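Local atomic coordinates of 5-carboxyvanillate decarboxylase (Sphingomonas paucimobilis, PDB entry 4L6D), a protein that probably catalyses the decarboxylation of 5-carboxyvanillate to vanillate, binding manganese and vanillic acid in an amidohydrolase-fold barrel. Residues Glu290-Ala295 against Ala321-Gly326; Asp27-Asp32 against Pro178-Asp183; Val11-Val16 against Asp98-Thr103; Asn139-Asn144 against Ser167-Tyr172; Asp18-His23 against Gln82-Glu87. One frame throughout, in Å; residues are numbered along the deposited sequence.

Contact 1: residues Glu290-Ala295 against Ala321-Gly326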
# COMPACT_ATOMS: atom_id res chain seq x y z
N GLU A 290 -18.26 9.71 10.26
CA GLU A 290 -17.60 10.34 11.41
C GLU A 290 -16.08 10.17 11.39
O GLU A 290 -15.39 10.84 12.15
CB GLU A 290 -18.15 9.78 12.72
CG GLU A 290 -19.57 10.17 13.02
CD GLU A 290 -20.16 9.34 14.14
OE1 GLU A 290 -20.36 8.12 13.93
OE2 GLU A 290 -20.40 9.89 15.23
N ASN A 291 -15.56 9.30 10.53
CA ASN A 291 -14.13 8.95 10.57
C ASN A 291 -13.30 9.55 9.43
O ASN A 291 -12.14 9.17 9.25
CB ASN A 291 -13.95 7.44 10.58
CG ASN A 291 -14.00 6.85 11.98
OD1 ASN A 291 -14.00 7.57 12.98
ND2 ASN A 291 -14.00 5.52 12.07
N VAL A 292 -13.88 10.47 8.67
CA VAL A 292 -13.17 11.09 7.56
C VAL A 292 -13.12 12.60 7.72
O VAL A 292 -14.16 13.23 7.87
CB VAL A 292 -13.82 10.74 6.20
CG1 VAL A 292 -12.98 11.29 5.05
CG2 VAL A 292 -14.01 9.23 6.08
N MET A 293 -11.92 13.16 7.64
CA MET A 293 -11.72 14.61 7.76
C MET A 293 -11.06 15.18 6.52
O MET A 293 -10.28 14.51 5.86
CB MET A 293 -10.84 14.91 8.96
CG MET A 293 -11.51 14.61 10.28
SD MET A 293 -10.42 14.83 11.70
CE MET A 293 -9.43 13.35 11.62
N TRP A 294 -11.35 16.44 6.24
CA TRP A 294 -10.72 17.13 5.13
C TRP A 294 -9.36 17.71 5.52
O TRP A 294 -9.13 18.08 6.68
CB TRP A 294 -11.68 18.21 4.63
CG TRP A 294 -11.15 19.07 3.53
CD1 TRP A 294 -10.97 18.72 2.23
CD2 TRP A 294 -10.73 20.43 3.65
NE1 TRP A 294 -10.46 19.79 1.52
CE2 TRP A 294 -10.31 20.85 2.37
CE3 TRP A 294 -10.69 21.35 4.72
CZ2 TRP A 294 -9.85 22.14 2.13
CZ3 TRP A 294 -10.22 22.62 4.48
CH2 TRP A 294 -9.81 23.01 3.19
N ALA A 295 -8.46 17.80 4.55
CA ALA A 295 -7.16 18.45 4.74
C ALA A 295 -6.66 18.98 3.41
O ALA A 295 -7.21 18.65 2.36
CB ALA A 295 -6.14 17.47 5.33
N ALA A 321 -20.53 18.59 5.85
CA ALA A 321 -20.13 19.42 6.99
C ALA A 321 -19.27 18.63 7.98
O ALA A 321 -18.32 19.17 8.55
CB ALA A 321 -21.34 19.99 7.69
N MET A 322 -19.61 17.35 8.17
CA MET A 322 -18.81 16.50 9.06
C MET A 322 -17.39 16.36 8.52
O MET A 322 -16.42 16.59 9.25
CB MET A 322 -19.45 15.11 9.21
CG MET A 322 -20.84 15.13 9.84
SD MET A 322 -21.78 13.60 9.59
CE MET A 322 -20.82 12.50 10.61
N VAL A 323 -17.27 16.03 7.24
CA VAL A 323 -15.96 15.85 6.63
C VAL A 323 -15.17 17.16 6.57
O VAL A 323 -13.98 17.19 6.89
CB VAL A 323 -16.09 15.22 5.23
CG1 VAL A 323 -14.72 15.10 4.57
CG2 VAL A 323 -16.77 13.85 5.34
N ALA A 324 -15.85 18.25 6.20
CA ALA A 324 -15.16 19.54 6.04
C ALA A 324 -14.60 20.09 7.35
O ALA A 324 -13.59 20.78 7.34
CB ALA A 324 -16.10 20.56 5.41
N GLY A 325 -15.27 19.81 8.46
CA GLY A 325 -14.82 20.38 9.72
C GLY A 325 -15.42 19.84 11.01
O GLY A 325 -14.79 19.96 12.05
N GLY A 326 -16.62 19.28 10.95
CA GLY A 326 -17.29 18.81 12.16
C GLY A 326 -16.52 17.71 12.88
O GLY A 326 -16.38 17.73 14.11
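CG of Glu290 lies 3.6 Å from the CE methyl of Met322, which also comes near the glutamate's backbone N; a bend at chi3 (69°) turns that methyl toward the loop. Two residues on, Val292 O faces the helix backbone and receives a CA-H...O contact from Val323 CA at 3.4 Å, while Asn327 ND2 donates a conventional hydrogen bond to the same oxygen. CG1 of Val292 and CG1 of Val323 are in loose apolar contact, 4.2 Å apart. At Met293 the roles reverse, CA leaning on Val323 O. The one direct hydrogen bond between the segments follows: Trp294 N donates to Val323 O over 2.8 Å, bent at 139°. Beyond CB, which packs on Val323 CG1, the indole leads away from helix 317-331 toward helix 303-311, and NE1 donates to Ala306 O. Strand 292-293 is the last of the parallel barrel strands, and helix 317-331 covers its outer side. A wider pi-type turn at 322-326 interrupts the regular helix, with Ala321 O accepting from both Gly325 N and Gly326 N. Backbone polarity does the joining here: Val323 O is directed at the backbone just past strand 292-293, and surrounding aliphatic groups keep that bond in a buried setting.

Contact 2: residues Asp27-Asp32 against Pro178-Asp183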
# COMPACT_ATOMS: atom_id res chain seq x y z
N ASP A 27 26.48 13.11 7.62
CA ASP A 27 26.56 11.89 6.84
C ASP A 27 25.40 10.93 7.09
O ASP A 27 25.47 9.76 6.74
CB ASP A 27 27.89 11.16 7.11
CG ASP A 27 28.01 10.65 8.54
OD1 ASP A 27 27.24 11.10 9.41
OD2 ASP A 27 28.87 9.78 8.79
N ASP A 28 24.32 11.45 7.69
CA ASP A 28 23.13 10.65 7.98
C ASP A 28 22.65 9.91 6.72
O ASP A 28 22.51 10.51 5.66
CB ASP A 28 22.03 11.57 8.50
CG ASP A 28 20.88 10.82 9.15
OD1 ASP A 28 20.65 9.63 8.83
OD2 ASP A 28 20.20 11.44 9.99
N ALA A 29 22.43 8.61 6.85
CA ALA A 29 22.01 7.80 5.70
C ALA A 29 20.49 7.67 5.57
O ALA A 29 20.00 7.01 4.65
CB ALA A 29 22.65 6.42 5.75
N SER A 30 19.75 8.26 6.51
CA SER A 30 18.29 8.22 6.46
C SER A 30 17.77 8.71 5.12
O SER A 30 18.28 9.69 4.58
CB SER A 30 17.69 9.08 7.58
OG SER A 30 16.27 9.12 7.47
N LEU A 31 16.75 8.05 4.59
CA LEU A 31 16.18 8.45 3.31
C LEU A 31 15.54 9.84 3.38
O LEU A 31 15.36 10.49 2.36
CB LEU A 31 15.18 7.41 2.79
CG LEU A 31 14.71 7.54 1.34
CD1 LEU A 31 15.84 7.32 0.36
CD2 LEU A 31 13.60 6.53 1.09
N ASP A 32 15.23 10.31 4.59
CA ASP A 32 14.73 11.67 4.74
C ASP A 32 15.75 12.73 4.36
O ASP A 32 15.39 13.89 4.19
CB ASP A 32 14.23 11.94 6.16
CG ASP A 32 12.94 11.24 6.44
OD1 ASP A 32 11.89 11.67 5.91
OD2 ASP A 32 12.97 10.24 7.17
N PRO A 178 10.50 6.27 3.90
CA PRO A 178 10.78 4.89 4.29
C PRO A 178 12.01 4.73 5.19
O PRO A 178 13.08 5.27 4.88
CB PRO A 178 11.00 4.21 2.95
CG PRO A 178 10.00 4.93 2.05
CD PRO A 178 9.99 6.36 2.52
N SER A 179 11.84 3.99 6.28
CA SER A 179 12.93 3.72 7.22
C SER A 179 14.01 2.87 6.58
O SER A 179 13.86 2.36 5.46
CB SER A 179 12.41 2.98 8.45
OG SER A 179 12.22 1.60 8.15
N LYS A 180 15.10 2.66 7.32
CA LYS A 180 16.21 1.87 6.81
C LYS A 180 15.82 0.41 6.59
O LYS A 180 16.48 -0.31 5.84
CB LYS A 180 17.44 1.99 7.72
CG LYS A 180 18.11 3.35 7.70
CD LYS A 180 19.30 3.40 8.65
CE LYS A 180 19.94 4.78 8.60
NZ LYS A 180 21.25 4.82 9.31
N GLN A 181 14.72 -0.01 7.21
CA GLN A 181 14.25 -1.37 7.02
C GLN A 181 13.78 -1.59 5.59
O GLN A 181 13.82 -2.72 5.09
CB GLN A 181 13.10 -1.67 7.98
CG GLN A 181 13.51 -1.55 9.45
CD GLN A 181 12.55 -2.27 10.37
OE1 GLN A 181 12.08 -3.37 10.06
NE2 GLN A 181 12.27 -1.68 11.52
N ILE A 182 13.32 -0.52 4.94
CA ILE A 182 12.68 -0.66 3.63
C ILE A 182 13.20 0.31 2.56
O ILE A 182 12.78 0.23 1.41
CB ILE A 182 11.14 -0.53 3.72
CG1 ILE A 182 10.75 0.80 4.38
CG2 ILE A 182 10.55 -1.69 4.49
CD1 ILE A 182 9.29 1.20 4.16
N ASP A 183 14.12 1.21 2.92
CA ASP A 183 14.44 2.29 1.99
C ASP A 183 15.15 1.92 0.68
O ASP A 183 15.11 2.70 -0.26
CB ASP A 183 15.17 3.46 2.69
CG ASP A 183 16.54 3.07 3.24
OD1 ASP A 183 17.13 2.06 2.82
OD2 ASP A 183 17.03 3.81 4.11
O HOH W 1 20.09 7.63 10.62
O HOH W 2 19.68 4.29 4.36
O HOH W 3 23.04 7.04 9.18
O HOH W 4 15.72 5.61 5.62
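Pro178 offers one broad side of its pyrrolidine ring to Leu31, whose CD2 methyl lies 3.9 Å from CD of Pro178 and is nearly as close to CB and CG. The same methyl also meets Asp183 CB at 3.8 Å, leucine and aspartate sliding past each other in opposite directions. Another flat group is the Asp28 carboxylate. Its OD1 accepts from Ser30 N, which comes from above the carboxylate plane and closes an Asx turn; Ser30 OG in turn takes a capping bond from Asp32 N ahead of helix 33-40. Across the interface polar groups communicate through water. One water accepts from both Ala29 N and Lys180 NZ, each at 2.9 Å, a position the amine reaches because the lysine chain runs fully extended. A second water donates to Ala29 O and to Asp183 OD2, the latter at 2.7 Å, and a third accepts from Leu31 N at 2.8 Å beside Pro178 O and Asp183 OD2. Both segments belong to loops on the side of the barrel where strands 5-11 and 171-174 end, and the side chain of Pro178 is about 11 Å from a bound vanillic acid. Asp32 extends the join by a salt bridge to Arg176, and Ile182 packs on Ala185 of the second subunit. With Lys180 NZ 4.9 Å from Asp28 OD1, the two charges do not touch but probably attract, with a water bridging them, weakly on the lysine side; an apolar leucine-proline patch is thus bordered by a water-bridged polar flank.

Contact 3: residues Val11-Val16 against Asp98-Thr103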
# COMPACT_ATOMS: atom_id res chain seq x y z
N VAL A 11 3.90 23.47 9.19
CA VAL A 11 4.52 24.72 9.59
C VAL A 11 5.93 24.39 10.08
O VAL A 11 6.23 23.24 10.37
CB VAL A 11 3.69 25.41 10.71
CG1 VAL A 11 3.73 24.60 12.02
CG2 VAL A 11 4.12 26.85 10.94
N THR A 12 6.80 25.38 10.17
CA THR A 12 8.06 25.18 10.87
C THR A 12 8.40 26.41 11.69
O THR A 12 7.72 27.43 11.61
CB THR A 12 9.22 24.81 9.93
OG1 THR A 12 10.35 24.38 10.71
CG2 THR A 12 9.61 26.00 9.05
N PHE A 13 9.46 26.29 12.49
CA PHE A 13 9.89 27.36 13.38
C PHE A 13 11.40 27.48 13.28
O PHE A 13 12.08 26.48 13.04
CB PHE A 13 9.47 27.06 14.82
CG PHE A 13 8.00 26.78 14.98
CD1 PHE A 13 7.08 27.83 14.95
CD2 PHE A 13 7.54 25.49 15.16
CE1 PHE A 13 5.72 27.57 15.08
CE2 PHE A 13 6.19 25.22 15.30
CZ PHE A 13 5.28 26.27 15.26
N GLN A 14 11.93 28.68 13.46
CA GLN A 14 13.35 28.91 13.23
C GLN A 14 14.32 27.98 13.98
O GLN A 14 15.29 27.52 13.39
CB GLN A 14 13.72 30.39 13.45
CG GLN A 14 14.99 30.82 12.71
CD GLN A 14 14.88 30.62 11.21
OE1 GLN A 14 13.84 30.91 10.61
NE2 GLN A 14 15.94 30.11 10.60
N PRO A 15 14.06 27.68 15.26
CA PRO A 15 15.03 26.77 15.90
C PRO A 15 15.11 25.40 15.22
O PRO A 15 16.19 24.80 15.17
CB PRO A 15 14.50 26.63 17.33
CG PRO A 15 13.77 27.94 17.57
CD PRO A 15 13.10 28.23 16.24
N VAL A 16 13.99 24.90 14.69
CA VAL A 16 13.99 23.62 13.99
C VAL A 16 14.66 23.74 12.62
O VAL A 16 15.48 22.90 12.23
CB VAL A 16 12.56 23.04 13.87
CG1 VAL A 16 12.59 21.69 13.17
CG2 VAL A 16 11.93 22.92 15.25
N ASP A 98 6.03 25.22 22.41
CA ASP A 98 5.76 26.56 22.93
C ASP A 98 5.44 27.50 21.79
O ASP A 98 4.52 28.31 21.88
CB ASP A 98 6.96 27.10 23.71
CG ASP A 98 7.10 26.49 25.08
OD1 ASP A 98 6.16 25.83 25.54
OD2 ASP A 98 8.17 26.70 25.71
N LEU A 99 6.21 27.41 20.71
CA LEU A 99 5.99 28.30 19.57
C LEU A 99 4.67 27.98 18.86
O LEU A 99 3.96 28.88 18.42
CB LEU A 99 7.18 28.23 18.59
CG LEU A 99 8.44 28.89 19.14
CD1 LEU A 99 9.63 28.62 18.23
CD2 LEU A 99 8.24 30.39 19.30
N MET A 100 4.33 26.69 18.77
CA MET A 100 3.03 26.30 18.23
C MET A 100 1.88 26.88 19.07
O MET A 100 0.94 27.46 18.52
CB MET A 100 2.90 24.78 18.19
CG MET A 100 1.55 24.29 17.65
SD MET A 100 1.36 24.61 15.89
CE MET A 100 2.35 23.29 15.21
N ALA A 101 1.96 26.75 20.39
CA ALA A 101 0.92 27.30 21.25
C ALA A 101 0.80 28.82 21.11
O ALA A 101 -0.30 29.37 21.10
CB ALA A 101 1.13 26.90 22.71
N GLN A 102 1.94 29.50 21.00
CA GLN A 102 1.93 30.94 20.86
C GLN A 102 1.38 31.37 19.50
O GLN A 102 0.68 32.39 19.40
CB GLN A 102 3.32 31.52 21.10
CG GLN A 102 3.74 31.42 22.56
CD GLN A 102 5.22 31.67 22.81
OE1 GLN A 102 5.91 32.28 21.99
NE2 GLN A 102 5.71 31.19 23.94
N THR A 103 1.68 30.60 18.47
CA THR A 103 1.13 30.85 17.14
C THR A 103 -0.39 30.71 17.15
O THR A 103 -1.12 31.55 16.63
CB THR A 103 1.73 29.90 16.12
OG1 THR A 103 3.13 30.18 16.01
CG2 THR A 103 1.07 30.07 14.75
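Leu99 and Thr103, both in contact with Phe13, are tied together by Leu99 O, a carbonyl gripped twice: Thr103 N and Thr103 OG1 each donate to it over 2.9 Å, from opposite faces of its plane. The hydroxyl held this way sits at the edge of the Phe13 ring, OG1 of Thr103 being 3.8 Å from CE1 of Phe13. Over one face of that ring lies Leu99 CB, a CH-pi contact 3.9 Å from the centroid and 20° off the normal. The far end of the ring, CZ, reaches the helix backbone at Met100 N. Phe13 occupies the N-cap position of helix 14-23, and with CG anti to its carbonyl carbon (chi1 -54°) the ring is delivered against helix 86-106. Bent at chi2 and chi3, Met100 brings CE to within 3.7 Å of Val11 CG1, and both residues also pack on Leu74 of strand 71-76. Replacing Phe13 by alanine would take the ring away and is likely to open a gap beside Leu99 CB and at the Met100 backbone. The contact joins the first strand-to-helix connection of the barrel to the helix after its second strand, by dispersion, with the Thr103 hydroxyl occupied within its own helix by Leu99 O.

Contact 4: residues Asn139-Asn144 against Ser167-Tyr172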
# COMPACT_ATOMS: atom_id res chain seq x y z
N ASN A 139 -4.30 21.02 20.55
CA ASN A 139 -5.46 20.31 20.02
C ASN A 139 -5.25 18.82 19.79
O ASN A 139 -6.20 18.06 19.64
CB ASN A 139 -5.89 20.98 18.72
CG ASN A 139 -6.28 22.42 18.93
OD1 ASN A 139 -5.44 23.32 18.91
ND2 ASN A 139 -7.57 22.65 19.15
N GLY A 140 -3.99 18.41 19.79
CA GLY A 140 -3.66 17.02 19.55
C GLY A 140 -2.17 16.88 19.42
O GLY A 140 -1.43 17.79 19.82
N LEU A 141 -1.73 15.77 18.85
CA LEU A 141 -0.31 15.48 18.69
C LEU A 141 0.01 15.06 17.26
O LEU A 141 -0.87 14.59 16.54
CB LEU A 141 0.11 14.36 19.64
CG LEU A 141 -0.03 14.64 21.13
CD1 LEU A 141 0.00 13.33 21.92
CD2 LEU A 141 1.04 15.60 21.64
N VAL A 142 1.26 15.23 16.86
CA VAL A 142 1.73 14.76 15.56
C VAL A 142 3.10 14.13 15.72
O VAL A 142 3.94 14.59 16.50
CB VAL A 142 1.77 15.91 14.51
CG1 VAL A 142 2.71 17.03 14.94
CG2 VAL A 142 2.17 15.38 13.12
N ILE A 143 3.30 13.04 14.99
CA ILE A 143 4.61 12.40 14.90
C ILE A 143 4.74 11.87 13.47
O ILE A 143 3.73 11.58 12.81
CB ILE A 143 4.77 11.28 15.97
CG1 ILE A 143 6.25 11.04 16.28
CG2 ILE A 143 4.06 10.00 15.54
CD1 ILE A 143 6.95 12.24 16.97
N ASN A 144 5.97 11.76 12.97
CA ASN A 144 6.20 11.39 11.57
C ASN A 144 6.73 9.98 11.41
O ASN A 144 7.93 9.74 11.50
CB ASN A 144 7.14 12.40 10.91
CG ASN A 144 6.68 13.81 11.15
OD1 ASN A 144 5.69 14.25 10.55
ND2 ASN A 144 7.32 14.51 12.08
N SER A 167 -3.72 11.22 27.98
CA SER A 167 -3.93 12.63 27.70
C SER A 167 -5.26 12.90 27.02
O SER A 167 -5.79 14.00 27.11
CB SER A 167 -2.82 13.20 26.82
OG SER A 167 -2.95 12.74 25.47
N GLY A 168 -5.77 11.90 26.30
CA GLY A 168 -6.97 12.08 25.50
C GLY A 168 -6.73 12.73 24.14
O GLY A 168 -7.66 12.91 23.36
N LEU A 169 -5.48 13.10 23.86
CA LEU A 169 -5.14 13.71 22.57
C LEU A 169 -5.03 12.68 21.45
O LEU A 169 -4.41 11.63 21.62
CB LEU A 169 -3.80 14.46 22.66
CG LEU A 169 -3.76 15.65 23.62
CD1 LEU A 169 -2.39 16.28 23.58
CD2 LEU A 169 -4.84 16.68 23.27
N ALA A 170 -5.61 13.01 20.30
CA ALA A 170 -5.43 12.21 19.11
C ALA A 170 -4.01 12.39 18.56
O ALA A 170 -3.46 13.50 18.61
CB ALA A 170 -6.46 12.58 18.06
N LEU A 171 -3.41 11.31 18.07
CA LEU A 171 -2.08 11.37 17.46
C LEU A 171 -2.18 11.23 15.95
O LEU A 171 -2.60 10.19 15.44
CB LEU A 171 -1.19 10.27 18.02
CG LEU A 171 0.18 10.14 17.34
CD1 LEU A 171 1.07 11.36 17.63
CD2 LEU A 171 0.88 8.87 17.80
N TYR A 172 -1.78 12.28 15.24
CA TYR A 172 -1.69 12.23 13.79
C TYR A 172 -0.34 11.60 13.46
O TYR A 172 0.70 12.15 13.80
CB TYR A 172 -1.76 13.65 13.23
CG TYR A 172 -2.24 13.77 11.79
CD1 TYR A 172 -1.61 13.07 10.76
CD2 TYR A 172 -3.31 14.60 11.47
CE1 TYR A 172 -2.04 13.20 9.45
CE2 TYR A 172 -3.76 14.73 10.17
CZ TYR A 172 -3.13 14.02 9.17
OH TYR A 172 -3.58 14.16 7.88
O HOH W 5 -7.12 15.50 20.11
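Leu141 forms backbone bonds to both neighbours of its bridge partner Leu171: its N donates to Ala170 O at 2.9 Å, nearly along the C=O axis, and its O accepts from Tyr172 N at 2.8 Å, almost straight at 172°. Ile143 N to Tyr172 O continues this parallel register. Around the bonds lies an aliphatic shell. Leu169 CD1 comes to 3.8 Å from Leu141 CG, the two side chains crossing at about a right angle, while Leu171, its CG trans to the amide nitrogen (chi1 174°), sends CD1 between Leu141 CB (3.7 Å) and Ile143 CG2 (3.9 Å). A lysine in place of Leu141 would probably bring a buried charge among Leu169 and Leu171 and lose the close leucine packing. Farther out, a water links Asn139 O to Ala170 N, and Ile129 and Val132 of helix 122-134 cover Leu141. These strands and helix 158-167 form one beta-alpha-beta unit of the barrel. The other face, bearing Val142 and Tyr172, turns to the metal centre: Tyr172 OH hydrogen-bonds Glu8, a manganese ligand, and Val142 packs on His174, another. The backbone bonds at Tyr172 N and O fix its place in the sheet, consistent with a second-shell role in orienting Glu8.

Contact 5: residues Asp18-His23 against Gln82-Glu87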
# COMPACT_ATOMS: atom_id res chain seq x y z
N ASP A 18 16.97 25.84 11.81
CA ASP A 18 18.41 25.98 12.01
C ASP A 18 19.04 24.62 12.28
O ASP A 18 20.13 24.32 11.78
CB ASP A 18 18.72 26.95 13.15
CG ASP A 18 18.40 28.40 12.79
OD1 ASP A 18 18.19 28.68 11.59
OD2 ASP A 18 18.36 29.25 13.71
N ALA A 19 18.36 23.81 13.09
CA ALA A 19 18.88 22.49 13.40
C ALA A 19 18.90 21.57 12.17
O ALA A 19 19.84 20.80 12.00
CB ALA A 19 18.09 21.86 14.54
N LEU A 20 17.88 21.67 11.33
CA LEU A 20 17.85 20.86 10.10
C LEU A 20 18.88 21.33 9.07
O LEU A 20 19.44 20.50 8.37
CB LEU A 20 16.45 20.83 9.49
CG LEU A 20 15.46 19.96 10.25
CD1 LEU A 20 14.06 20.19 9.71
CD2 LEU A 20 15.82 18.48 10.14
N ARG A 21 19.12 22.64 8.97
CA ARG A 21 20.22 23.14 8.14
C ARG A 21 21.54 22.48 8.54
O ARG A 21 22.28 21.98 7.69
CB ARG A 21 20.35 24.66 8.23
CG ARG A 21 19.23 25.44 7.54
CD ARG A 21 19.75 26.80 7.04
NE ARG A 21 18.71 27.60 6.40
CZ ARG A 21 18.05 28.59 7.00
NH1 ARG A 21 18.33 28.90 8.27
NH2 ARG A 21 17.12 29.27 6.35
N ALA A 22 21.83 22.47 9.84
CA ALA A 22 23.04 21.82 10.32
C ALA A 22 23.00 20.32 10.05
O ALA A 22 24.00 19.73 9.61
CB ALA A 22 23.24 22.09 11.81
N HIS A 23 21.86 19.69 10.29
CA HIS A 23 21.75 18.26 10.06
C HIS A 23 22.00 17.89 8.59
O HIS A 23 22.56 16.82 8.30
CB HIS A 23 20.40 17.71 10.49
CG HIS A 23 20.42 16.24 10.73
ND1 HIS A 23 20.89 15.70 11.90
CD2 HIS A 23 20.08 15.20 9.93
CE1 HIS A 23 20.81 14.38 11.83
NE2 HIS A 23 20.33 14.05 10.64
N GLN A 82 12.56 14.22 14.91
CA GLN A 82 12.91 12.81 15.03
C GLN A 82 14.27 12.41 14.48
O GLN A 82 14.75 11.33 14.80
CB GLN A 82 11.81 11.95 14.42
CG GLN A 82 10.52 11.98 15.21
CD GLN A 82 9.34 11.61 14.35
OE1 GLN A 82 8.55 12.47 13.95
NE2 GLN A 82 9.22 10.32 14.05
N MET A 83 14.89 13.27 13.68
CA MET A 83 16.21 12.93 13.15
C MET A 83 17.37 13.27 14.09
O MET A 83 18.49 12.81 13.89
CB MET A 83 16.47 13.61 11.80
CG MET A 83 15.46 13.23 10.74
SD MET A 83 15.94 13.78 9.10
CE MET A 83 17.21 12.57 8.71
N PHE A 84 17.10 14.07 15.12
CA PHE A 84 18.14 14.55 16.02
C PHE A 84 18.47 13.54 17.12
O PHE A 84 17.72 12.59 17.34
CB PHE A 84 17.70 15.88 16.66
CG PHE A 84 17.25 16.92 15.67
CD1 PHE A 84 18.06 17.27 14.60
CD2 PHE A 84 16.02 17.54 15.81
CE1 PHE A 84 17.64 18.22 13.69
CE2 PHE A 84 15.61 18.50 14.89
CZ PHE A 84 16.42 18.84 13.83
N ASP A 85 19.58 13.75 17.82
CA ASP A 85 19.83 12.93 19.00
C ASP A 85 18.77 13.21 20.06
O ASP A 85 18.00 14.17 19.93
CB ASP A 85 21.24 13.16 19.56
CG ASP A 85 21.48 14.61 19.95
OD1 ASP A 85 20.78 15.12 20.84
OD2 ASP A 85 22.41 15.23 19.38
N ALA A 86 18.70 12.37 21.08
CA ALA A 86 17.62 12.46 22.06
C ALA A 86 17.52 13.81 22.77
O ALA A 86 16.43 14.38 22.85
CB ALA A 86 17.74 11.33 23.08
N GLU A 87 18.64 14.34 23.27
CA GLU A 87 18.58 15.59 24.02
C GLU A 87 18.19 16.76 23.13
O GLU A 87 17.42 17.63 23.52
CB GLU A 87 19.91 15.87 24.71
CG GLU A 87 20.37 14.74 25.62
CD GLU A 87 21.36 13.79 24.94
OE1 GLU A 87 21.05 13.23 23.86
OE2 GLU A 87 22.46 13.59 25.51
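His23 swings its imidazole toward Met83 and Phe84, its CG trans to the backbone N (chi1 -159°), and the ring gathers neighbours of different kinds. Over one face stands Met83 CB, 4.0 Å above the plane and shifted toward the rim. CE1 of His23 comes 3.5 Å from Met83 O. The methionine then bends at chi3 (76°), which folds its CE back to 4.0 Å from His23 NE2 and leaves the sulfur oblique to the ring. Phe84 approaches differently: it directs its edge at the face of the histidine in an offset edge-to-face pair, with centroids 5.9 Å apart and planes at 80°. NE2 of His23 has its polar partner in Asp28 OD2, a hydrogen bond that ties the end of helix 14-23 to the loop after it. In the barrel this helix follows the first strand, and the 82-87 segment leads from the second strand into helix 86-106, where Asp85 is the N-cap and Glu87 touches a bound vanillic acid. The leading end of the Phe84 ring packs tightly on the helix, CZ meeting Ala19 CB at 3.5 Å, a close approach that the small alanine permits. Leu20 crosses Phe84 at about a right angle, its CD2 3.8 Å from the same CZ atom.

Overall arrangement
From the N terminus, contact 3 opens as strand 5-11 ends, contact 5 opens on the helix that follows, and contact 2 opens in the next loop. Contact 5 closes first, at 82-87, nested within the loop that contact 3 closes at 98-103; both join helix 14-23 to helix 86-106 or its approach. Contact 2 crosses both, closing only at 178-183, and encloses contact 4, which pairs neighbouring barrel strands. Contact 1 comes last in series, packing the final strand on helix 317-331, across the chain's centre from contacts 2 and 5. Those two touch through Asp28 and His23, while Gln82 of contact 5 reaches Asn144 of contact 4.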